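Long-range contacts in receptor-type tyrosine-protein phosphatase C (Rattus norvegicus, PDB 5FN8), which dephosphorylates phosphotyrosine in proteins and is probably required for T-cell activation through the antigen receptor, the chain here being its extracellular fibronectin type III domains d3 and d4: residues B[95-105]-B[116-126]; B[157-167]-B[177-185]. One frame throughout, in Å; residues are numbered along the deposited sequence.

Contact 1: B[95-105]-B[116-126]. With NAG (2-acetamido-2-deoxy-beta-D-glucopyranose), chain H.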
loop_
_atom_site.group_PDB
_atom_site.type_symbol
_atom_site.label_atom_id
_atom_site.label_comp_id
_atom_site.label_asym_id
_atom_site.label_seq_id
_atom_site.Cartn_x
_atom_site.Cartn_y
_atom_site.Cartn_z
ATOM N N ALA B 95 1.042 -4.995 -14.834
ATOM C CA ALA B 95 0.669 -3.652 -14.425
ATOM C C ALA B 95 -0.825 -3.416 -14.643
ATOM O O ALA B 95 -1.478 -4.102 -15.447
ATOM C CB ALA B 95 1.487 -2.626 -15.194
ATOM N N ALA B 96 -1.377 -2.460 -13.902
ATOM C CA ALA B 96 -2.774 -2.074 -14.068
ATOM C C ALA B 96 -2.863 -0.531 -14.143
ATOM O O ALA B 96 -1.845 0.166 -14.012
ATOM C CB ALA B 96 -3.600 -2.614 -12.896
ATOM N N ARG B 97 -4.080 0.010 -14.379
ATOM C CA ARG B 97 -4.304 1.450 -14.408
ATOM C C ARG B 97 -4.054 1.964 -12.995
ATOM O O ARG B 97 -4.499 1.336 -12.024
ATOM C CB ARG B 97 -5.744 1.784 -14.804
ATOM C CG ARG B 97 -6.096 1.421 -16.234
ATOM C CD ARG B 97 -7.542 1.739 -16.508
ATOM N NE ARG B 97 -7.703 3.123 -16.957
ATOM C CZ ARG B 97 -8.390 4.073 -16.323
ATOM N NH1 ARG B 97 -9.008 3.805 -15.177
ATOM N NH2 ARG B 97 -8.464 5.295 -16.828
ATOM N N PRO B 98 -3.280 3.061 -12.836
ATOM C CA PRO B 98 -3.080 3.606 -11.485
ATOM C C PRO B 98 -4.400 4.265 -11.017
ATOM O O PRO B 98 -5.385 4.356 -11.779
ATOM C CB PRO B 98 -2.008 4.687 -11.728
ATOM C CG PRO B 98 -2.221 5.142 -13.116
ATOM C CD PRO B 98 -2.670 3.930 -13.871
ATOM N N GLY B 99 -4.385 4.810 -9.809
ATOM C CA GLY B 99 -5.524 5.563 -9.317
ATOM C C GLY B 99 -5.399 7.029 -9.691
ATOM O O GLY B 99 -4.513 7.413 -10.454
ATOM N N LYS B 100 -6.298 7.854 -9.165
ATOM C CA LYS B 100 -6.301 9.288 -9.405
ATOM C C LYS B 100 -5.355 9.975 -8.439
ATOM O O LYS B 100 -5.094 9.473 -7.373
ATOM C CB LYS B 100 -7.712 9.860 -9.279
ATOM C CG LYS B 100 -8.724 9.303 -10.267
ATOM C CD LYS B 100 -10.145 9.707 -9.882
ATOM C CE LYS B 100 -10.446 11.161 -10.148
ATOM N NZ LYS B 100 -11.693 11.615 -9.473
ATOM N N VAL B 101 -4.844 11.124 -8.815
ATOM C CA VAL B 101 -3.944 11.913 -7.990
ATOM C C VAL B 101 -4.724 12.460 -6.778
ATOM O O VAL B 101 -5.951 12.652 -6.843
ATOM C CB VAL B 101 -3.235 13.043 -8.819
ATOM C CG1 VAL B 101 -2.379 12.459 -9.944
ATOM C CG2 VAL B 101 -4.221 14.118 -9.340
ATOM N N ASN B 102 -4.014 12.728 -5.689
ATOM C CA ASN B 102 -4.639 13.247 -4.478
ATOM C C ASN B 102 -4.251 14.681 -4.234
ATOM O O ASN B 102 -3.110 15.059 -4.476
ATOM C CB ASN B 102 -4.281 12.356 -3.251
ATOM C CG ASN B 102 -4.899 10.979 -3.320
ATOM O OD1 ASN B 102 -6.138 10.820 -3.264
ATOM N ND2 ASN B 102 -4.054 9.963 -3.506
ATOM N N GLY B 103 -5.202 15.451 -3.732
ATOM C CA GLY B 103 -5.020 16.841 -3.336
ATOM C C GLY B 103 -4.681 17.795 -4.450
ATOM O O GLY B 103 -3.778 18.630 -4.293
ATOM N N MET B 104 -5.415 17.683 -5.580
ATOM C CA MET B 104 -5.181 18.552 -6.731
ATOM C C MET B 104 -5.641 19.967 -6.427
ATOM O O MET B 104 -6.831 20.201 -6.153
ATOM C CB MET B 104 -5.834 18.000 -7.997
ATOM C CG MET B 104 -5.334 18.666 -9.259
ATOM S SD MET B 104 -6.391 18.207 -10.625
ATOM C CE MET B 104 -6.153 19.624 -11.734
ATOM N N LYS B 105 -4.679 20.898 -6.430
ATOM C CA LYS B 105 -4.936 22.308 -6.163
ATOM C C LYS B 105 -4.581 23.180 -7.353
ATOM O O LYS B 105 -3.458 23.137 -7.864
ATOM C CB LYS B 105 -4.189 22.781 -4.915
ATOM C CG LYS B 105 -5.060 23.591 -3.970
ATOM C CD LYS B 105 -4.865 23.100 -2.558
ATOM C CE LYS B 105 -3.917 23.959 -1.753
ATOM N NZ LYS B 105 -2.882 23.154 -1.032
ATOM N N VAL B 116 -0.554 24.463 -10.774
ATOM C CA VAL B 116 -1.269 23.211 -10.538
ATOM C C VAL B 116 -0.373 22.268 -9.709
ATOM O O VAL B 116 0.786 22.066 -10.048
ATOM C CB VAL B 116 -1.824 22.543 -11.841
ATOM C CG1 VAL B 116 -2.669 21.301 -11.510
ATOM C CG2 VAL B 116 -2.635 23.527 -12.680
ATOM N N THR B 117 -0.902 21.740 -8.599
ATOM C CA THR B 117 -0.178 20.844 -7.684
ATOM C C THR B 117 -1.059 19.692 -7.286
ATOM O O THR B 117 -2.281 19.820 -7.237
ATOM C CB THR B 117 0.320 21.573 -6.418
ATOM O OG1 THR B 117 -0.792 22.209 -5.783
ATOM C CG2 THR B 117 1.425 22.589 -6.707
ATOM N N CYS B 118 -0.442 18.563 -7.016
ATOM C CA CYS B 118 -1.147 17.374 -6.580
ATOM C C CYS B 118 -0.154 16.448 -5.926
ATOM O O CYS B 118 1.063 16.678 -5.982
ATOM C CB CYS B 118 -1.885 16.691 -7.737
ATOM S SG CYS B 118 -0.836 15.638 -8.786
ATOM N N ASN B 119 -0.675 15.390 -5.311
ATOM C CA ASN B 119 0.152 14.373 -4.700
ATOM C C ASN B 119 -0.156 13.061 -5.378
ATOM O O ASN B 119 -1.217 12.895 -5.984
ATOM C CB ASN B 119 -0.097 14.291 -3.193
ATOM C CG ASN B 119 0.128 15.589 -2.462
ATOM O OD1 ASN B 119 -0.792 16.149 -1.860
ATOM N ND2 ASN B 119 1.350 16.102 -2.512
ATOM N N SER B 120 0.775 12.138 -5.267
ATOM C CA SER B 120 0.725 10.796 -5.819
ATOM C C SER B 120 -0.589 10.048 -5.539
ATOM O O SER B 120 -1.168 10.244 -4.466
ATOM C CB SER B 120 1.887 9.992 -5.241
ATOM O OG SER B 120 1.914 8.655 -5.711
ATOM N N PRO B 121 -1.058 9.141 -6.444
ATOM C CA PRO B 121 -2.208 8.295 -6.092
ATOM C C PRO B 121 -1.724 7.240 -5.060
ATOM O O PRO B 121 -0.514 7.053 -4.858
ATOM C CB PRO B 121 -2.540 7.596 -7.425
ATOM C CG PRO B 121 -1.722 8.290 -8.457
ATOM C CD PRO B 121 -0.521 8.741 -7.757
ATOM N N TYR B 122 -2.654 6.526 -4.429
ATOM C CA TYR B 122 -2.249 5.500 -3.457
ATOM C C TYR B 122 -1.801 4.220 -4.173
ATOM O O TYR B 122 -0.749 3.657 -3.844
ATOM C CB TYR B 122 -3.370 5.256 -2.438
ATOM C CG TYR B 122 -3.614 6.433 -1.521
ATOM C CD1 TYR B 122 -2.762 6.694 -0.451
ATOM C CD2 TYR B 122 -4.730 7.244 -1.677
ATOM C CE1 TYR B 122 -3.006 7.750 0.426
ATOM C CE2 TYR B 122 -5.020 8.263 -0.769
ATOM C CZ TYR B 122 -4.131 8.541 0.254
ATOM O OH TYR B 122 -4.394 9.586 1.107
ATOM N N GLU B 123 -2.549 3.847 -5.225
ATOM C CA GLU B 123 -2.315 2.720 -6.130
ATOM C C GLU B 123 -1.510 3.175 -7.368
ATOM O O GLU B 123 -2.066 3.836 -8.250
ATOM C CB GLU B 123 -3.669 2.140 -6.579
ATOM C CG GLU B 123 -4.454 1.434 -5.463
ATOM C CD GLU B 123 -5.713 0.726 -5.925
ATOM O OE1 GLU B 123 -5.629 -0.102 -6.863
ATOM O OE2 GLU B 123 -6.789 1.005 -5.349
ATOM N N ILE B 124 -0.191 2.849 -7.407
ATOM C CA ILE B 124 0.745 3.122 -8.502
ATOM C C ILE B 124 0.529 2.114 -9.627
ATOM O O ILE B 124 0.325 2.515 -10.777
ATOM C CB ILE B 124 2.224 3.190 -8.022
ATOM C CG1 ILE B 124 2.411 4.206 -6.829
ATOM C CG2 ILE B 124 3.217 3.492 -9.201
ATOM C CD1 ILE B 124 1.820 5.566 -6.966
ATOM N N ASN B 125 0.579 0.806 -9.292
ATOM C CA ASN B 125 0.341 -0.351 -10.183
ATOM C C ASN B 125 1.243 -0.507 -11.385
ATOM O O ASN B 125 0.874 -1.187 -12.351
ATOM C CB ASN B 125 -1.143 -0.413 -10.599
ATOM C CG ASN B 125 -2.090 -0.498 -9.437
ATOM O OD1 ASN B 125 -1.714 -0.909 -8.334
ATOM N ND2 ASN B 125 -3.348 -0.126 -9.663
ATOM N N GLY B 126 2.420 0.084 -11.320
ATOM C CA GLY B 126 3.360 0.019 -12.432
ATOM C C GLY B 126 4.754 0.444 -12.041
ATOM O O GLY B 126 4.947 0.906 -10.911
HETATM C C1 NAG H . -7.125 -5.839 -14.731
HETATM C C2 NAG H . -7.680 -4.426 -14.915
HETATM C C3 NAG H . -9.114 -4.504 -15.441
HETATM C C4 NAG H . -9.157 -5.303 -16.742
HETATM C C5 NAG H . -8.518 -6.676 -16.542
HETATM C C6 NAG H . -8.365 -7.459 -17.827
HETATM C C7 NAG H . -7.023 -2.322 -13.780
HETATM C C8 NAG H . -7.195 -1.491 -12.542
HETATM N N2 NAG H . -7.599 -3.552 -13.752
HETATM O O3 NAG H . -9.610 -3.190 -15.680
HETATM O O4 NAG H . -10.500 -5.461 -17.190
HETATM O O5 NAG H . -7.200 -6.529 -15.987
HETATM O O6 NAG H . -7.792 -6.679 -18.870
HETATM O O7 NAG H . -6.393 -1.912 -14.756
HETATM O O HOH W 1 -5.356 7.832 -5.061
#

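Contact 2: B[157-167]-B[177-185]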
loop_
_atom_site.group_PDB
_atom_site.type_symbol
_atom_site.label_atom_id
_atom_site.label_comp_id
_atom_site.label_asym_id
_atom_site.label_seq_id
_atom_site.Cartn_x
_atom_site.Cartn_y
_atom_site.Cartn_z
ATOM N N LEU B 157 -1.509 32.527 -20.722
ATOM C CA LEU B 157 -2.905 32.218 -21.048
ATOM C C LEU B 157 -3.653 33.519 -21.389
ATOM O O LEU B 157 -3.096 34.609 -21.216
ATOM C CB LEU B 157 -3.601 31.499 -19.863
ATOM C CG LEU B 157 -2.993 30.188 -19.335
ATOM C CD1 LEU B 157 -3.526 29.887 -17.971
ATOM C CD2 LEU B 157 -3.311 28.998 -20.246
ATOM N N TYR B 158 -4.904 33.419 -21.885
ATOM C CA TYR B 158 -5.718 34.610 -22.170
ATOM C C TYR B 158 -6.235 35.147 -20.825
ATOM O O TYR B 158 -6.329 34.375 -19.861
ATOM C CB TYR B 158 -6.839 34.318 -23.183
ATOM C CG TYR B 158 -6.338 33.983 -24.579
ATOM C CD1 TYR B 158 -5.637 34.920 -25.335
ATOM C CD2 TYR B 158 -6.633 32.760 -25.174
ATOM C CE1 TYR B 158 -5.208 34.633 -26.634
ATOM C CE2 TYR B 158 -6.189 32.453 -26.461
ATOM C CZ TYR B 158 -5.492 33.399 -27.195
ATOM O OH TYR B 158 -5.073 33.108 -28.477
ATOM N N TYR B 159 -6.502 36.471 -20.757
ATOM C CA TYR B 159 -6.828 37.245 -19.553
ATOM C C TYR B 159 -8.107 37.009 -18.751
ATOM O O TYR B 159 -8.053 37.113 -17.510
ATOM C CB TYR B 159 -6.547 38.748 -19.735
ATOM C CG TYR B 159 -5.079 39.068 -19.563
ATOM C CD1 TYR B 159 -4.485 39.051 -18.301
ATOM C CD2 TYR B 159 -4.263 39.305 -20.666
ATOM C CE1 TYR B 159 -3.124 39.321 -18.137
ATOM C CE2 TYR B 159 -2.900 39.573 -20.514
ATOM C CZ TYR B 159 -2.332 39.573 -19.245
ATOM O OH TYR B 159 -0.986 39.808 -19.070
ATOM N N SER B 160 -9.251 36.756 -19.406
ATOM C CA SER B 160 -10.486 36.527 -18.638
ATOM C C SER B 160 -11.156 35.302 -19.217
ATOM O O SER B 160 -12.238 35.369 -19.804
ATOM C CB SER B 160 -11.387 37.763 -18.653
ATOM O OG SER B 160 -10.980 38.713 -17.682
ATOM N N THR B 161 -10.458 34.169 -19.088
ATOM C CA THR B 161 -10.881 32.912 -19.685
ATOM C C THR B 161 -11.020 31.779 -18.672
ATOM O O THR B 161 -10.231 31.675 -17.725
ATOM C CB THR B 161 -9.953 32.611 -20.885
ATOM O OG1 THR B 161 -9.893 33.775 -21.731
ATOM C CG2 THR B 161 -10.394 31.391 -21.704
ATOM N N ASP B 162 -12.057 30.947 -18.872
ATOM C CA ASP B 162 -12.308 29.735 -18.089
ATOM C C ASP B 162 -11.473 28.618 -18.729
ATOM O O ASP B 162 -11.515 28.408 -19.953
ATOM C CB ASP B 162 -13.797 29.321 -18.120
ATOM C CG ASP B 162 -14.799 30.404 -17.779
ATOM O OD1 ASP B 162 -14.887 30.779 -16.584
ATOM O OD2 ASP B 162 -15.535 30.838 -18.700
ATOM N N TYR B 163 -10.709 27.923 -17.894
ATOM C CA TYR B 163 -9.873 26.808 -18.298
ATOM C C TYR B 163 -10.160 25.584 -17.427
ATOM O O TYR B 163 -10.578 25.727 -16.277
ATOM C CB TYR B 163 -8.390 27.188 -18.152
ATOM C CG TYR B 163 -7.882 28.151 -19.200
ATOM C CD1 TYR B 163 -7.459 27.696 -20.449
ATOM C CD2 TYR B 163 -7.757 29.510 -18.923
ATOM C CE1 TYR B 163 -6.980 28.581 -21.419
ATOM C CE2 TYR B 163 -7.259 30.402 -19.879
ATOM C CZ TYR B 163 -6.877 29.931 -21.127
ATOM O OH TYR B 163 -6.377 30.786 -22.072
ATOM N N GLU B 164 -9.966 24.385 -17.984
ATOM C CA GLU B 164 -10.051 23.155 -17.202
ATOM C C GLU B 164 -8.698 22.497 -17.190
ATOM O O GLU B 164 -7.947 22.560 -18.179
ATOM C CB GLU B 164 -11.245 22.205 -17.520
ATOM C CG GLU B 164 -11.401 21.715 -18.954
ATOM C CD GLU B 164 -12.136 20.394 -19.182
ATOM O OE1 GLU B 164 -12.244 19.590 -18.228
ATOM O OE2 GLU B 164 -12.570 20.147 -20.335
ATOM N N PHE B 165 -8.333 21.985 -16.020
ATOM C CA PHE B 165 -7.047 21.337 -15.787
ATOM C C PHE B 165 -7.320 19.908 -15.442
ATOM O O PHE B 165 -8.098 19.627 -14.531
ATOM C CB PHE B 165 -6.234 22.093 -14.712
ATOM C CG PHE B 165 -5.981 23.537 -15.104
ATOM C CD1 PHE B 165 -6.946 24.517 -14.886
ATOM C CD2 PHE B 165 -4.785 23.915 -15.697
ATOM C CE1 PHE B 165 -6.732 25.837 -15.289
ATOM C CE2 PHE B 165 -4.557 25.246 -16.070
ATOM C CZ PHE B 165 -5.541 26.193 -15.881
ATOM N N LEU B 166 -6.738 18.998 -16.234
ATOM C CA LEU B 166 -6.904 17.558 -16.089
ATOM C C LEU B 166 -5.546 16.955 -15.831
ATOM O O LEU B 166 -4.684 17.023 -16.699
ATOM C CB LEU B 166 -7.496 16.973 -17.382
ATOM C CG LEU B 166 -8.862 17.481 -17.863
ATOM C CD1 LEU B 166 -8.714 18.677 -18.840
ATOM C CD2 LEU B 166 -9.583 16.376 -18.605
ATOM N N VAL B 167 -5.334 16.417 -14.618
ATOM C CA VAL B 167 -4.102 15.746 -14.215
ATOM C C VAL B 167 -4.337 14.245 -14.218
ATOM O O VAL B 167 -5.280 13.802 -13.584
ATOM C CB VAL B 167 -3.507 16.210 -12.853
ATOM C CG1 VAL B 167 -2.200 15.449 -12.548
ATOM C CG2 VAL B 167 -3.248 17.703 -12.851
ATOM N N ASP B 177 -7.437 7.615 -14.447
ATOM C CA ASP B 177 -8.506 8.606 -14.644
ATOM C C ASP B 177 -8.007 9.999 -14.257
ATOM O O ASP B 177 -7.196 10.113 -13.317
ATOM C CB ASP B 177 -9.742 8.246 -13.780
ATOM C CG ASP B 177 -10.588 7.086 -14.278
ATOM O OD1 ASP B 177 -10.576 6.818 -15.510
ATOM O OD2 ASP B 177 -11.336 6.516 -13.464
ATOM N N PRO B 178 -8.492 11.074 -14.924
ATOM C CA PRO B 178 -8.051 12.411 -14.535
ATOM C C PRO B 178 -8.806 12.986 -13.340
ATOM O O PRO B 178 -9.993 12.714 -13.126
ATOM C CB PRO B 178 -8.375 13.250 -15.767
ATOM C CG PRO B 178 -9.559 12.591 -16.365
ATOM C CD PRO B 178 -9.419 11.132 -16.079
ATOM N N GLU B 179 -8.113 13.827 -12.591
ATOM C CA GLU B 179 -8.669 14.694 -11.592
ATOM C C GLU B 179 -8.809 16.052 -12.353
ATOM O O GLU B 179 -7.813 16.608 -12.838
ATOM C CB GLU B 179 -7.756 14.791 -10.360
ATOM C CG GLU B 179 -8.468 15.384 -9.150
ATOM C CD GLU B 179 -9.781 14.718 -8.773
ATOM O OE1 GLU B 179 -9.739 13.588 -8.236
ATOM O OE2 GLU B 179 -10.850 15.306 -9.055
ATOM N N ILE B 180 -10.067 16.505 -12.545
ATOM C CA ILE B 180 -10.439 17.714 -13.277
ATOM C C ILE B 180 -10.770 18.869 -12.324
ATOM O O ILE B 180 -11.544 18.697 -11.374
ATOM C CB ILE B 180 -11.596 17.424 -14.274
ATOM C CG1 ILE B 180 -11.262 16.218 -15.173
ATOM C CG2 ILE B 180 -11.975 18.677 -15.089
ATOM C CD1 ILE B 180 -12.374 15.727 -16.111
ATOM N N LYS B 181 -10.191 20.050 -12.586
ATOM C CA LYS B 181 -10.422 21.245 -11.772
ATOM C C LYS B 181 -10.618 22.490 -12.645
ATOM O O LYS B 181 -9.730 22.817 -13.435
ATOM C CB LYS B 181 -9.278 21.483 -10.745
ATOM C CG LYS B 181 -9.137 20.425 -9.658
ATOM C CD LYS B 181 -10.218 20.456 -8.604
ATOM C CE LYS B 181 -10.170 19.235 -7.707
ATOM N NZ LYS B 181 -11.440 18.461 -7.804
ATOM N N PRO B 182 -11.762 23.202 -12.532
ATOM C CA PRO B 182 -11.907 24.465 -13.297
ATOM C C PRO B 182 -11.118 25.599 -12.635
ATOM O O PRO B 182 -10.978 25.632 -11.414
ATOM C CB PRO B 182 -13.415 24.744 -13.269
ATOM C CG PRO B 182 -13.912 24.051 -12.033
ATOM C CD PRO B 182 -12.924 22.971 -11.640
ATOM N N GLN B 183 -10.562 26.489 -13.440
ATOM C CA GLN B 183 -9.811 27.662 -12.993
ATOM C C GLN B 183 -9.795 28.723 -14.083
ATOM O O GLN B 183 -9.329 28.461 -15.197
ATOM C CB GLN B 183 -8.387 27.295 -12.559
ATOM C CG GLN B 183 -7.552 28.472 -12.060
ATOM C CD GLN B 183 -7.688 28.765 -10.585
ATOM O OE1 GLN B 183 -8.545 28.222 -9.881
ATOM N NE2 GLN B 183 -6.837 29.642 -10.082
ATOM N N SER B 184 -10.308 29.919 -13.753
ATOM C CA SER B 184 -10.328 31.085 -14.642
ATOM C C SER B 184 -9.071 31.954 -14.460
ATOM O O SER B 184 -8.362 31.834 -13.453
ATOM C CB SER B 184 -11.583 31.928 -14.404
ATOM O OG SER B 184 -12.708 31.465 -15.134
ATOM N N THR B 185 -8.803 32.829 -15.438
ATOM C CA THR B 185 -7.665 33.756 -15.390
ATOM C C THR B 185 -8.068 35.167 -14.929
ATOM O O THR B 185 -9.235 35.438 -14.637
ATOM C CB THR B 185 -6.915 33.789 -16.724
ATOM O OG1 THR B 185 -7.845 34.052 -17.777
ATOM C CG2 THR B 185 -6.136 32.502 -16.992
#

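Contact 1: B[95-105]-B[116-126]
Asn102 reaches across to Tyr122, its side chain crossing that of the tyrosine at about a right angle, with ND2 3.3 Å from CD2 and the amide plane turned 53° from the ring plane. With CG beside its own backbone N (chi1 -68°), the amide leans over the other segment, where ND2 donates to Ser120 O at 3.1 Å. A water takes a second bond from ND2 and also ties together Lys100 O and Tyr122 N. Tyr122 itself stacks on Tyr122 of the second subunit. Next along, the branched end of Val101 straddles the sulfur of Cys118: CB lies 3.5 Å from SG, with both methyls close by, and the same sulfur is joined to Cys150. The Pro121 ring is a bump in the opposite sense, its CB pressed to 3.2 Å from Lys100 O and its CG near Gly99 O. Strands 104-108 and 114-119 form the hairpin that opens the d4 fibronectin type III domain, and a beta bulge between the Asn102-Asn119 and Lys105-Thr117 pairs shifts their register by one. On the core side of this hairpin, extended Met104 brings CE to 3.9 Å from Val116 CG1. At the other end Pro98 CB sits against the carbonyls of Glu123 and Ile124. Asn125 ND2 donates to Arg97 O from well above the plane of the Arg97 carbonyl, while Asn125 O accepts Ala96 N. Just beyond, Arg97 N points almost straight (176°) at O7 of a NAG 3.0 Å away, whose acetamide also meets Ala96 CB.

Contact 2: B[157-167]-B[177-185]
Thr185 plugs into the turn before strand 162-167, and this is the tight end of the contact. Its OG1 donates to Tyr158 O at 2.6 Å and accepts Thr161 N along a nearly straight line (171°), so two bonds fix the hydroxyl. The chi1 of 53° that places OG1 there leaves CG2 anti to the carbonyl carbon, against Leu157 CD1 and Tyr163 CE2, 3.7 Å from the latter. Leu157 CD2 lies over one face of the Tyr163 ring, toward its rim, and Tyr163 OH accepts Tyr158 N. On the same inward side, Phe165 CE1 comes within 3.5 Å of Gln183 CB, while Lys181 O lies at the ring edge, in its plane. The opposite side is looser and more open to solvent: Asp162, Pro182 and Ile180 are exposed along it. Leu166 on that face is nonetheless buried, with Ile180 alongside it, CD2 to CD1 3.8 Å, and Glu164 OE1 rests near Ile180 CG2. Pro182, which has no N-H to give, occupies a non-hydrogen-bonded position of this antiparallel hairpin. Strand 179-184 is the edge of the four-stranded sheet, strand 162-170 pairs next with strand 130-137, and strands 104-108 and 114-119 pack against the face that carries Phe165 and Val167.

How the contacts relate
Contacts 1 and 2 belong to the same fibronectin type III domain, with centres about 19 Å apart: contact 1 includes part of a hairpin in one sheet of the beta sandwich and the loops running on from it, contact 2 a hairpin in the other. Contact 1 closes along the chain before contact 2 opens, yet the two meet directly: Arg97 NH2 bridges to Asp177 OD1 at 2.9 Å and Lys100 NZ to Glu179 OE1 at 3.0 Å. Met104 joins them between the sheets, packing against Glu179, Lys181 and Val167. Neither lies at a catalytic site, as the phosphatase domains are absent from this construct. The Thr117 side chain of contact 1 is about 6 Å from another NAG, the Gln183 side chain of contact 2 about 9 Å from one.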